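PDB 6K7Z: GH18 chiitnase from Pseudoalteromonas aurantia, which hydrolyses chitin as a family 18 glycoside hydrolase, probably cutting within the polysaccharide chain as an endochitinase. Local coordinates for residues Ile114-Thr119 against Gln132-Leu137. Residues are numbered along the deposited sequence; the frame is centred on the assembly and turned at random.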
loop_
_atom_site.group_PDB
_atom_site.type_symbol
_atom_site.label_atom_id
_atom_site.label_comp_id
_atom_site.label_asym_id
_atom_site.label_seq_id
_atom_site.Cartn_x
_atom_site.Cartn_y
_atom_site.Cartn_z
ATOM N N ILE A 114 4.469 1.770 -2.435
ATOM C CA ILE A 114 4.303 2.948 -3.273
ATOM C C ILE A 114 2.821 3.280 -3.237
ATOM O O ILE A 114 2.019 2.678 -3.952
ATOM C CB ILE A 114 4.815 2.720 -4.696
ATOM C CG1 ILE A 114 6.336 2.521 -4.655
ATOM C CG2 ILE A 114 4.431 3.882 -5.602
ATOM C CD1 ILE A 114 6.892 1.940 -5.923
ATOM N N ASP A 115 2.453 4.220 -2.368
ATOM C CA ASP A 115 1.052 4.596 -2.198
ATOM C C ASP A 115 0.775 5.802 -3.090
ATOM O O ASP A 115 0.717 6.950 -2.648
ATOM C CB ASP A 115 0.758 4.877 -0.732
ATOM C CG ASP A 115 -0.720 5.133 -0.461
ATOM O OD1 ASP A 115 -1.531 5.122 -1.412
ATOM O OD2 ASP A 115 -1.082 5.339 0.719
ATOM N N TYR A 116 0.589 5.514 -4.373
ATOM C CA TYR A 116 0.464 6.525 -5.419
ATOM C C TYR A 116 -1.012 6.774 -5.720
ATOM O O TYR A 116 -1.736 5.845 -6.091
ATOM C CB TYR A 116 1.201 6.051 -6.667
ATOM C CG TYR A 116 1.112 6.954 -7.868
ATOM C CD1 TYR A 116 2.040 7.955 -8.064
ATOM C CD2 TYR A 116 0.118 6.776 -8.831
ATOM C CE1 TYR A 116 1.984 8.774 -9.179
ATOM C CE2 TYR A 116 0.052 7.593 -9.958
ATOM C CZ TYR A 116 0.997 8.588 -10.125
ATOM O OH TYR A 116 0.964 9.410 -11.235
ATOM N N GLU A 117 -1.449 8.036 -5.581
ATOM C CA GLU A 117 -2.865 8.384 -5.716
ATOM C C GLU A 117 -3.103 9.516 -6.722
ATOM O O GLU A 117 -4.173 10.135 -6.714
ATOM C CB GLU A 117 -3.442 8.753 -4.343
ATOM C CG GLU A 117 -2.991 7.809 -3.205
ATOM C CD GLU A 117 -3.938 7.803 -1.995
ATOM O OE1 GLU A 117 -4.786 8.705 -1.906
ATOM O OE2 GLU A 117 -3.839 6.891 -1.143
ATOM N N ASP A 118 -2.141 9.802 -7.604
ATOM C CA ASP A 118 -2.257 10.939 -8.526
ATOM C C ASP A 118 -3.033 10.498 -9.766
ATOM O O ASP A 118 -2.487 10.252 -10.846
ATOM C CB ASP A 118 -0.882 11.494 -8.880
ATOM C CG ASP A 118 -0.965 12.776 -9.699
ATOM O OD1 ASP A 118 -2.073 13.350 -9.815
ATOM O OD2 ASP A 118 0.068 13.200 -10.232
ATOM N N THR A 119 -4.354 10.412 -9.596
ATOM C CA THR A 119 -5.223 9.887 -10.641
ATOM C C THR A 119 -5.118 10.698 -11.929
ATOM O O THR A 119 -5.188 10.139 -13.034
ATOM C CB THR A 119 -6.660 9.879 -10.123
ATOM O OG1 THR A 119 -6.706 9.129 -8.901
ATOM C CG2 THR A 119 -7.610 9.268 -11.147
ATOM N N GLN A 132 4.080 5.468 -16.978
ATOM C CA GLN A 132 5.506 5.335 -17.245
ATOM C C GLN A 132 6.337 5.722 -16.028
ATOM O O GLN A 132 7.407 5.143 -15.803
ATOM C CB GLN A 132 5.897 6.165 -18.468
ATOM C CG GLN A 132 7.399 6.126 -18.750
ATOM C CD GLN A 132 7.904 4.704 -19.020
ATOM O OE1 GLN A 132 7.372 3.995 -19.880
ATOM N NE2 GLN A 132 8.919 4.276 -18.259
ATOM N N PHE A 133 5.853 6.677 -15.224
ATOM C CA PHE A 133 6.532 7.015 -13.978
ATOM C C PHE A 133 6.578 5.810 -13.048
ATOM O O PHE A 133 7.640 5.444 -12.530
ATOM C CB PHE A 133 5.828 8.188 -13.300
ATOM C CG PHE A 133 6.274 8.418 -11.880
ATOM C CD1 PHE A 133 7.571 8.824 -11.602
ATOM C CD2 PHE A 133 5.393 8.239 -10.822
ATOM C CE1 PHE A 133 7.982 9.043 -10.300
ATOM C CE2 PHE A 133 5.792 8.450 -9.509
ATOM C CZ PHE A 133 7.092 8.853 -9.242
ATOM N N LEU A 134 5.426 5.175 -12.833
ATOM C CA LEU A 134 5.384 4.021 -11.947
ATOM C C LEU A 134 6.181 2.856 -12.515
ATOM O O LEU A 134 6.839 2.125 -11.770
ATOM C CB LEU A 134 3.937 3.630 -11.707
ATOM C CG LEU A 134 3.185 4.704 -10.934
ATOM C CD1 LEU A 134 1.708 4.364 -10.953
ATOM C CD2 LEU A 134 3.692 4.778 -9.505
ATOM N N ILE A 135 6.139 2.670 -13.831
ATOM C CA ILE A 135 6.940 1.618 -14.456
ATOM C C ILE A 135 8.427 1.871 -14.230
ATOM O O ILE A 135 9.159 0.986 -13.775
ATOM C CB ILE A 135 6.603 1.520 -15.952
ATOM C CG1 ILE A 135 5.220 0.891 -16.114
ATOM C CG2 ILE A 135 7.691 0.755 -16.726
ATOM C CD1 ILE A 135 4.629 1.071 -17.491
ATOM N N SER A 136 8.891 3.077 -14.543
ATOM C CA SER A 136 10.312 3.390 -14.372
ATOM C C SER A 136 10.721 3.362 -12.905
ATOM O O SER A 136 11.784 2.831 -12.560
ATOM C CB SER A 136 10.629 4.754 -14.986
ATOM O OG SER A 136 11.984 5.105 -14.719
ATOM N N LEU A 137 9.911 3.959 -12.025
ATOM C CA LEU A 137 10.243 3.928 -10.604
ATOM C C LEU A 137 10.341 2.494 -10.091
ATOM O O LEU A 137 11.275 2.155 -9.356
ATOM C CB LEU A 137 9.212 4.715 -9.797
ATOM C CG LEU A 137 9.452 4.696 -8.286
ATOM C CD1 LEU A 137 10.793 5.334 -7.937
ATOM C CD2 LEU A 137 8.297 5.374 -7.529
#
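Tyr116 and Leu134 meet where strand 111-115 and helix 130-144 pack together in a beta-alpha-beta unit of the TIM barrel. CD1 of Leu134 lies over one face of the Tyr116 ring, 4.0 Å from the ring centroid and 28° off its normal, a CH-pi contact. The other methyl, CD2, sits on that same face nearer the root of the ring, 3.8 Å from Tyr116 CG. The opposite face carries the backbone N of Asp118. Tyr116 CG is anti to its own backbone N (chi1 177°), which carries the ring out toward the helix. Phe133 approaches Tyr116 obliquely, with ring planes at 42°. Its edge does the touching, with CD2 3.8 Å from Tyr116 CE1. The phenol OH is hydrogen-bonded to the hydroxyl of Tyr128, and the ring of Tyr86 packs edge-to-face with that of Tyr116. A leucine in place of Tyr116 would probably leave the Tyr128 hydroxyl without this mate and the methyls of Leu134 without a flat surface to rest on. Strand 111-115 carries the start of the family 18 DxDxE motif, and Glu117, just beyond the strand, is probably the catalytic acid, as in other family 18 enzymes. Ile114 continues the apolar seam along the strand. The side chains of Ile114 and Leu134 slide past each other in opposite directions, with Ile114 CG2 4.1 Å from Leu134 CD2. Ile114 CD1 meets Leu137 CD2 tip to tip, 4.0 Å apart.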